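Local coordinates for avidin-related protein 4/5 (Gallus gallus, PDB 1Y55) that binds biotin with high affinity, as a four-subunit member of the avidin family, at residues G31-A36 and T75-Q80; P60-T65 and E89-M94. The protein carries 1 engineered substitution. One frame throughout, in Å; residues are numbered along the deposited sequence. Where two conformers were deposited one is given.

Contact 1 of 2, residues G31-A36 and T75-Q80. With BTN (biotin), chain C.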
ATOM      1  N   GLY A  31       5.974 -23.812  -1.434  1.00 10.10           N
ATOM      2  CA  GLY A  31       4.739 -24.199  -2.050  1.00 10.92           C
ATOM      3  C   GLY A  31       4.678 -23.747  -3.487  1.00  9.43           C
ATOM      4  O   GLY A  31       5.667 -23.343  -4.093  1.00  9.46           O
ATOM      5  N   THR A  32       3.476 -23.828  -4.035  1.00  9.27           N
ATOM      6  CA  THR A  32       3.204 -23.378  -5.397  1.00  9.44           C
ATOM      7  C   THR A  32       1.952 -22.513  -5.407  1.00  8.93           C
ATOM      8  O   THR A  32       1.092 -22.609  -4.533  1.00  9.69           O
ATOM      9  CB  THR A  32       3.028 -24.542  -6.367  1.00 10.59           C
ATOM     10  OG1 THR A  32       1.880 -25.301  -5.965  1.00 12.57           O
ATOM     11  CG2 THR A  32       4.231 -25.482  -6.373  1.00 11.92           C
ATOM     12  N   TYR A  33       1.881 -21.672  -6.427  1.00  8.27           N
ATOM     13  CA  TYR A  33       0.813 -20.700  -6.568  1.00  7.94           C
ATOM     14  C   TYR A  33       0.352 -20.722  -8.022  1.00  7.79           C
ATOM     15  O   TYR A  33       1.175 -20.533  -8.919  1.00  8.20           O
ATOM     16  CB  TYR A  33       1.314 -19.301  -6.184  1.00  7.98           C
ATOM     17  CG  TYR A  33       0.227 -18.328  -5.802  1.00  7.62           C
ATOM     18  CD1 TYR A  33      -0.574 -17.718  -6.763  1.00  7.82           C
ATOM     19  CD2 TYR A  33      -0.003 -18.004  -4.474  1.00  7.49           C
ATOM     20  CE1 TYR A  33      -1.575 -16.814  -6.406  1.00  7.29           C
ATOM     21  CE2 TYR A  33      -0.993 -17.108  -4.116  1.00  7.53           C
ATOM     22  CZ  TYR A  33      -1.781 -16.521  -5.078  1.00  7.06           C
ATOM     23  OH  TYR A  33      -2.758 -15.649  -4.664  1.00  7.45           O
ATOM     24  N   LEU A  34      -0.945 -20.950  -8.237  1.00  7.52           N
ATOM     25  CA  LEU A  34      -1.556 -20.899  -9.564  1.00  7.91           C
ATOM     26  C   LEU A  34      -2.511 -19.703  -9.560  1.00  7.12           C
ATOM     27  O   LEU A  34      -3.605 -19.763  -9.000  1.00  7.39           O
ATOM     28  CB  LEU A  34      -2.288 -22.199  -9.897  1.00  8.35           C
ATOM     29  CG  LEU A  34      -2.813 -22.278 -11.322  1.00  8.98           C
ATOM     30  CD1 LEU A  34      -1.697 -22.189 -12.347  1.00 10.66           C
ATOM     31  CD2 LEU A  34      -3.605 -23.556 -11.517  1.00 10.36           C
ATOM     32  N   THR A  35      -2.052 -18.589 -10.116  1.00  7.13           N
ATOM     33  CA  THR A  35      -2.887 -17.407 -10.154  1.00  7.03           C
ATOM     34  C   THR A  35      -3.993 -17.550 -11.192  1.00  7.02           C
ATOM     35  O   THR A  35      -3.773 -18.086 -12.278  1.00  7.67           O
ATOM     36  CB  THR A  35      -2.072 -16.133 -10.386  1.00  7.31           C
ATOM     37  OG1 THR A  35      -2.977 -15.015 -10.340  1.00  7.08           O
ATOM     38  CG2 THR A  35      -1.322 -16.122 -11.726  1.00  7.75           C
ATOM     39  N   ALA A  36      -5.187 -17.062 -10.849  1.00  7.07           N
ATOM     40  CA  ALA A  36      -6.293 -17.051 -11.795  1.00  7.48           C
ATOM     41  C   ALA A  36      -6.174 -15.912 -12.804  1.00  7.74           C
ATOM     42  O   ALA A  36      -6.784 -15.978 -13.881  1.00  9.18           O
ATOM     43  CB  ALA A  36      -7.608 -16.936 -11.057  1.00  8.51           C
ATOM     44  N   THR A  75       5.550 -11.120  -6.513  1.00  6.49           N
ATOM     45  CA  THR A  75       4.572 -10.663  -5.529  1.00  6.50           C
ATOM     46  C   THR A  75       4.981 -11.111  -4.136  1.00  6.31           C
ATOM     47  O   THR A  75       5.457 -12.227  -3.961  1.00  7.51           O
ATOM     48  CB  THR A  75       3.168 -11.183  -5.832  1.00  6.91           C
ATOM     49  OG1 THR A  75       2.832 -10.737  -7.149  1.00  7.07           O
ATOM     50  CG2 THR A  75       2.117 -10.646  -4.852  1.00  6.90           C
ATOM     51  N   VAL A  76       4.760 -10.259  -3.147  1.00  6.04           N
ATOM     52  CA  VAL A  76       4.817 -10.667  -1.750  1.00  6.21           C
ATOM     53  C   VAL A  76       3.443 -10.518  -1.135  1.00  5.85           C
ATOM     54  O   VAL A  76       2.712  -9.572  -1.424  1.00  6.33           O
ATOM     55  CB  VAL A  76       5.869  -9.869  -0.943  1.00  6.40           C
ATOM     56  CG1 VAL A  76       7.284 -10.196  -1.427  1.00  7.02           C
ATOM     57  CG2 VAL A  76       5.625  -8.362  -1.000  1.00  6.47           C
ATOM     58  N   PHE A  77       3.115 -11.473  -0.275  1.00  6.10           N
ATOM     59  CA  PHE A  77       1.888 -11.487   0.510  1.00  6.45           C
ATOM     60  C   PHE A  77       2.238 -11.508   1.994  1.00  6.36           C
ATOM     61  O   PHE A  77       3.165 -12.214   2.403  1.00  6.81           O
ATOM     62  CB  PHE A  77       1.069 -12.763   0.250  1.00  6.91           C
ATOM     63  CG  PHE A  77       0.457 -12.874  -1.115  1.00  6.76           C
ATOM     64  CD1 PHE A  77       1.221 -13.268  -2.206  1.00  7.63           C
ATOM     65  CD2 PHE A  77      -0.904 -12.652  -1.309  1.00  7.30           C
ATOM     66  CE1 PHE A  77       0.635 -13.431  -3.452  1.00  8.29           C
ATOM     67  CE2 PHE A  77      -1.482 -12.806  -2.573  1.00  8.04           C
ATOM     68  CZ  PHE A  77      -0.702 -13.181  -3.628  1.00  8.38           C
ATOM     69  N   THR A  78       1.487 -10.773   2.800  1.00  6.38           N
ATOM     70  CA  THR A  78       1.579 -10.927   4.247  1.00  6.59           C
ATOM     71  C   THR A  78       0.194 -10.914   4.844  1.00  6.38           C
ATOM     72  O   THR A  78      -0.723 -10.314   4.297  1.00  9.32           O
ATOM     73  CB  THR A  78       2.516  -9.866   4.834  1.00  7.19           C
ATOM     74  OG1 THR A  78       2.790 -10.134   6.214  1.00  7.34           O
ATOM     75  CG2 THR A  78       1.936  -8.472   4.774  1.00  8.14           C
ATOM     76  N   GLY A  79       0.023 -11.573   5.965  1.00  6.64           N
ATOM     77  CA  GLY A  79      -1.279 -11.644   6.580  1.00  7.09           C
ATOM     78  C   GLY A  79      -1.264 -12.460   7.842  1.00  6.40           C
ATOM     79  O   GLY A  79      -0.212 -12.688   8.453  1.00  6.60           O
ATOM     80  N   GLN A  80      -2.463 -12.886   8.227  1.00  6.67           N
ATOM     81  CA  GLN A  80      -2.665 -13.640   9.458  1.00  6.95           C
ATOM     82  C   GLN A  80      -3.667 -14.755   9.197  1.00  7.23           C
ATOM     83  O   GLN A  80      -4.614 -14.587   8.431  1.00  7.54           O
ATOM     84  CB  GLN A  80      -3.123 -12.700  10.591  1.00  7.31           C
ATOM     85  CG  GLN A  80      -3.196 -13.351  11.963  1.00  7.60           C
ATOM     86  CD  GLN A  80      -3.395 -12.380  13.126  1.00  7.33           C
ATOM     87  OE1 GLN A  80      -3.427 -12.846  14.297  1.00  9.52           O
ATOM     88  NE2 GLN A  80      -3.525 -11.124  12.883  1.00  6.17           N
TER
HETATM   89  C11 BTN C 801       2.015 -11.327 -13.479  1.00 11.83           C
HETATM   90  O11 BTN C 801       0.832 -10.733 -13.819  1.00 11.81           O
HETATM   91  O12 BTN C 801       3.091 -11.133 -14.173  1.00 15.93           O
HETATM   92  C10 BTN C 801       2.121 -12.214 -12.319  1.00  9.87           C
HETATM   93  C9  BTN C 801       0.806 -12.653 -11.720  1.00  8.45           C
HETATM   94  C8  BTN C 801       0.291 -11.672 -10.672  1.00  7.82           C
HETATM   95  C7  BTN C 801      -1.034 -12.150 -10.066  1.00  7.17           C
HETATM   96  C2  BTN C 801      -1.507 -11.287  -8.864  1.00  7.07           C
HETATM   97  S1  BTN C 801      -0.546 -11.457  -7.389  1.00  6.92           S
HETATM   98  C6  BTN C 801      -1.786 -10.477  -6.520  1.00  7.08           C
HETATM   99  C5  BTN C 801      -3.132 -10.987  -7.028  1.00  6.73           C
HETATM  100  N1  BTN C 801      -3.624 -12.137  -6.292  1.00  7.09           N
HETATM  101  C3  BTN C 801      -3.688 -13.203  -7.072  1.00  6.56           C
HETATM  102  O3  BTN C 801      -4.097 -14.386  -6.646  1.00  6.97           O
HETATM  103  N2  BTN C 801      -3.301 -12.941  -8.304  1.00  6.60           N
HETATM  104  C4  BTN C 801      -2.964 -11.535  -8.456  1.00  6.73           C

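Contact 2 of 2, residues P60-T65 and E89-M94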
ATOM      1  N   PRO A  60      -1.108 -17.264  13.633  1.00  8.29           N
ATOM      2  CA  PRO A  60       0.167 -16.632  13.275  1.00  8.09           C
ATOM      3  C   PRO A  60       0.053 -15.608  12.165  1.00  7.35           C
ATOM      4  O   PRO A  60      -0.758 -15.766  11.241  1.00  7.80           O
ATOM      5  CB  PRO A  60       1.013 -17.813  12.794  1.00  9.06           C
ATOM      6  CG  PRO A  60       0.002 -18.762  12.250  1.00  9.92           C
ATOM      7  CD  PRO A  60      -1.145 -18.682  13.216  1.00  9.20           C
ATOM      8  N   THR A  61       0.910 -14.598  12.232  1.00  7.27           N
ATOM      9  CA  THR A  61       1.195 -13.792  11.048  1.00  7.16           C
ATOM     10  C   THR A  61       2.234 -14.562  10.190  1.00  6.90           C
ATOM     11  O   THR A  61       2.947 -15.473  10.653  1.00  7.41           O
ATOM     12  CB  THR A  61       1.656 -12.428  11.411  1.00  7.32           C
ATOM     13  OG1 THR A  61       0.773 -11.667  12.239  1.00 10.68           O
ATOM     14  CG2 THR A  61       3.021 -12.419  11.848  1.00  4.71           C
ATOM     15  N   PHE A  62       2.333 -14.158   8.931  1.00  6.82           N
ATOM     16  CA  PHE A  62       3.204 -14.825   7.971  1.00  6.93           C
ATOM     17  C   PHE A  62       3.471 -13.887   6.802  1.00  6.67           C
ATOM     18  O   PHE A  62       2.777 -12.875   6.617  1.00  6.72           O
ATOM     19  CB  PHE A  62       2.563 -16.144   7.465  1.00  7.43           C
ATOM     20  CG  PHE A  62       1.256 -15.938   6.769  1.00  7.38           C
ATOM     21  CD1 PHE A  62       1.227 -15.570   5.418  1.00  7.92           C
ATOM     22  CD2 PHE A  62       0.054 -16.029   7.457  1.00  7.45           C
ATOM     23  CE1 PHE A  62       0.016 -15.306   4.785  1.00  9.18           C
ATOM     24  CE2 PHE A  62      -1.141 -15.804   6.813  1.00  8.26           C
ATOM     25  CZ  PHE A  62      -1.159 -15.441   5.488  1.00  8.97           C
ATOM     26  N   GLY A  63       4.451 -14.265   5.994  1.00  6.59           N
ATOM     27  CA  GLY A  63       4.709 -13.634   4.717  1.00  6.72           C
ATOM     28  C   GLY A  63       5.223 -14.676   3.746  1.00  6.52           C
ATOM     29  O   GLY A  63       5.786 -15.703   4.163  1.00  7.16           O
ATOM     30  N   PHE A  64       5.043 -14.433   2.445  1.00  6.66           N
ATOM     31  CA  PHE A  64       5.675 -15.247   1.435  1.00  6.87           C
ATOM     32  C   PHE A  64       5.892 -14.446   0.167  1.00  6.52           C
ATOM     33  O   PHE A  64       5.228 -13.451  -0.089  1.00  7.10           O
ATOM     34  CB  PHE A  64       4.928 -16.583   1.181  1.00  7.17           C
ATOM     35  CG  PHE A  64       3.500 -16.461   0.691  1.00  7.15           C
ATOM     36  CD1 PHE A  64       3.210 -16.380  -0.672  1.00  7.84           C
ATOM     37  CD2 PHE A  64       2.451 -16.495   1.586  1.00  7.63           C
ATOM     38  CE1 PHE A  64       1.902 -16.319  -1.116  1.00  7.93           C
ATOM     39  CE2 PHE A  64       1.144 -16.428   1.130  1.00  8.85           C
ATOM     40  CZ  PHE A  64       0.885 -16.338  -0.224  1.00  8.51           C
ATOM     41  N   THR A  65       6.837 -14.932  -0.630  1.00  6.58           N
ATOM     42  CA  THR A  65       7.184 -14.399  -1.933  1.00  6.87           C
ATOM     43  C   THR A  65       6.803 -15.406  -2.992  1.00  6.64           C
ATOM     44  O   THR A  65       7.111 -16.595  -2.852  1.00  7.68           O
ATOM     45  CB  THR A  65       8.708 -14.173  -1.988  1.00  6.88           C
ATOM     46  OG1 THR A  65       9.094 -13.205  -1.007  1.00  7.50           O
ATOM     47  CG2 THR A  65       9.138 -13.620  -3.340  1.00  7.82           C
ATOM     48  N   GLU A  89     -10.720 -21.843   9.204  1.00 10.98           N
ATOM     49  CA  GLU A  89      -9.549 -20.997   9.015  1.00 10.65           C
ATOM     50  C   GLU A  89      -9.686 -20.084   7.810  1.00 10.44           C
ATOM     51  O   GLU A  89     -10.164 -20.481   6.750  1.00 12.22           O
ATOM     52  CB  GLU A  89      -8.304 -21.866   8.863  1.00 11.85           C
ATOM     53  CG  GLU A  89      -8.010 -22.612  10.155  1.00 14.55           C
ATOM     54  CD  GLU A  89      -6.880 -23.615  10.074  1.00 18.45           C
ATOM     55  OE1 GLU A  89      -6.547 -24.045   8.980  1.00 22.81           O
ATOM     56  OE2 GLU A  89      -6.339 -23.988  11.124  1.00 19.67           O
ATOM     57  N   VAL A  90      -9.266 -18.845   7.986  1.00  9.44           N
ATOM     58  CA  VAL A  90      -9.219 -17.859   6.915  1.00  9.57           C
ATOM     59  C   VAL A  90      -7.853 -17.198   6.963  1.00  8.37           C
ATOM     60  O   VAL A  90      -7.362 -16.843   8.035  1.00  9.55           O
ATOM     61  CB  VAL A  90     -10.315 -16.766   7.093  1.00 10.56           C
ATOM     62  CG1 VAL A  90     -10.165 -15.638   6.070  1.00 11.86           C
ATOM     63  CG2 VAL A  90     -11.721 -17.367   7.012  1.00 12.04           C
ATOM     64  N   LEU A  91      -7.247 -17.021   5.795  1.00  7.51           N
ATOM     65  CA  LEU A  91      -6.078 -16.147   5.677  1.00  7.96           C
ATOM     66  C   LEU A  91      -6.537 -14.793   5.171  1.00  7.53           C
ATOM     67  O   LEU A  91      -7.109 -14.702   4.082  1.00  9.00           O
ATOM     68  CB  LEU A  91      -5.010 -16.680   4.726  1.00  8.21           C
ATOM     69  CG  LEU A  91      -4.623 -18.145   4.851  1.00  8.66           C
ATOM     70  CD1 LEU A  91      -3.554 -18.488   3.840  1.00  9.37           C
ATOM     71  CD2 LEU A  91      -4.164 -18.466   6.264  1.00  9.40           C
ATOM     72  N   LYS A  92      -6.276 -13.746   5.945  1.00  7.07           N
ATOM     73  CA  LYS A  92      -6.477 -12.372   5.504  1.00  7.19           C
ATOM     74  C   LYS A  92      -5.109 -11.855   5.085  1.00  6.60           C
ATOM     75  O   LYS A  92      -4.172 -11.902   5.876  1.00  7.53           O
ATOM     76  CB  LYS A  92      -7.039 -11.522   6.648  1.00  8.29           C
ATOM     77  CG  LYS A  92      -8.417 -11.949   7.129  1.00  9.46           C
ATOM     78  CD  LYS A  92      -9.515 -11.680   6.117  1.00 10.47           C
ATOM     79  CE  LYS A  92      -9.882 -10.203   6.037  1.00 12.23           C
ATOM     80  NZ  LYS A  92     -10.971  -9.947   5.068  1.00 13.54           N
ATOM     81  N   THR A  93      -4.980 -11.409   3.843  1.00  7.28           N
ATOM     82  CA  THR A  93      -3.703 -10.955   3.321  1.00  6.95           C
ATOM     83  C   THR A  93      -3.797  -9.652   2.561  1.00  6.68           C
ATOM     84  O   THR A  93      -4.848  -9.269   2.022  1.00  7.13           O
ATOM     85  CB  THR A  93      -3.040 -11.998   2.374  1.00  7.43           C
ATOM     86  OG1 THR A  93      -3.696 -12.034   1.096  1.00  7.56           O
ATOM     87  CG2 THR A  93      -3.055 -13.389   2.959  1.00  8.75           C
ATOM     88  N   MET A  94      -2.628  -9.059   2.439  0.50  6.72           N
ATOM     89  CA  MET A  94      -2.412  -7.990   1.522  0.50  6.75           C
ATOM     90  C   MET A  94      -1.110  -8.237   0.808  0.50  6.26           C
ATOM     91  O   MET A  94      -0.208  -8.909   1.325  0.50  6.59           O
ATOM     92  CB  MET A  94      -2.443  -6.677   2.282  0.50  7.04           C
ATOM     93  CG  MET A  94      -3.852  -6.450   2.830  0.50  7.03           C
ATOM     94  SD  MET A  94      -4.157  -4.961   3.531  0.50 11.07           S
ATOM     95  CE  MET A  94      -4.132  -4.006   1.701  0.50  7.31           C
TER

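Contact 1 of 2, residues G31-A36 and T75-Q80
In the deep end of the biotin pocket, inside the avidin barrel, the rings of Y33 and F77 meet, coming from opposite directions. The phenol oxygen Y33 OH lies 3.4 Å from F77 CZ, and the carbon beneath it, Y33 CZ, is 3.8 Å from that same F77 atom. Only the far ends of the rings are near each other: the planes are tilted by only 30°, yet the centroids of the Y33 and F77 rings are 5.4 Å apart, so the rings are slid past one another and barely overlap.

The two segments belong to strands 28-34 and 74-83 of an eight-stranded antiparallel barrel, and strands 47-53 and 61-67 come between them. Their nearest alpha carbons, Y33 CA and T75 CA, are 10.8 Å apart, so it is long side chains that span the interior. Y33 manages this with CG anti to the backbone N (chi1 -159°), which carries its hydroxyl toward the bound ligand. There Y33 OH donates a hydrogen bond to biotin O3, 2.7 Å away and in the plane of the phenol ring, while F77 turns an edge toward biotin N1.

T35 holds the N2 side of the ureido ring. Biotin N2 donates to T35 OG1 over 2.9 Å at 174°, almost straight, and the same hydroxyl is bonded to V37 O, which leaves its rotation little freedom. Further along the pocket T75 OG1, itself hydrogen-bonded to W68 NE1, sits 3.5 Å from biotin S1. S16, N12 and N116 also hydrogen-bond biotin; as in avidin, the first two probably join Y33 around the ureido oxygen, an arrangement likely to polarise the carbonyl.

Contact 2 of 2, residues P60-T65 and E89-M94
F62 meets L91 and T93 in the buried interior of the avidin barrel, through apolar contacts alone. The phenyl ring leaves its strand with CG between the backbone N and the carbonyl carbon (chi1 61°), and its far end points at strand 89-98. T93 CG2 comes up to the ring edge, near its plane, 3.8 Å from F62 CZ. The methyl is turned to that edge by standing anti to the carbonyl carbon, while OG1 (chi1 75°), between that carbon and the backbone N, is hydrogen-bonded to N116 O on the next strand. The L91 side chain runs at about a right angle to that of F62 and touches the ring twice: L91 CB is 4.1 Å from F62 CZ, and the branch methyl L91 CD2 stands equally far from F62 CE2. An alanine in place of F62 would probably leave the T93 methyl and the L91 branch without their aromatic partner and open a gap between the two strands' side chains. Strand 74-83 runs between strands 61-67 and 89-98 in the sheet, contributing C81 to the packing of both F62 and L91, while L6, from a loop, also touches both.

How the contacts relate
Contacts 1 and 2 illustrate how a barrel joins ligand recognition to core packing: their centres are 9 Å apart, and segment 75-80 of contact 1 lies on the strand between the two strands of contact 2. Sheet bonding ties them, with F77 N donating to F64 O at 2.9 Å, and a side chain adds to it, T78 OG1 reaching F62 O at 2.8 Å. Inside, F77 touches T93 and its ring also meets that of F64. Contact 1 meets biotin directly, whereas contact 2 lies behind, with about 7 Å between nearest atoms of the T93 side chain and biotin. N116 connects the two levels: its OD1 bonds biotin, its backbone O the hydroxyl of T93.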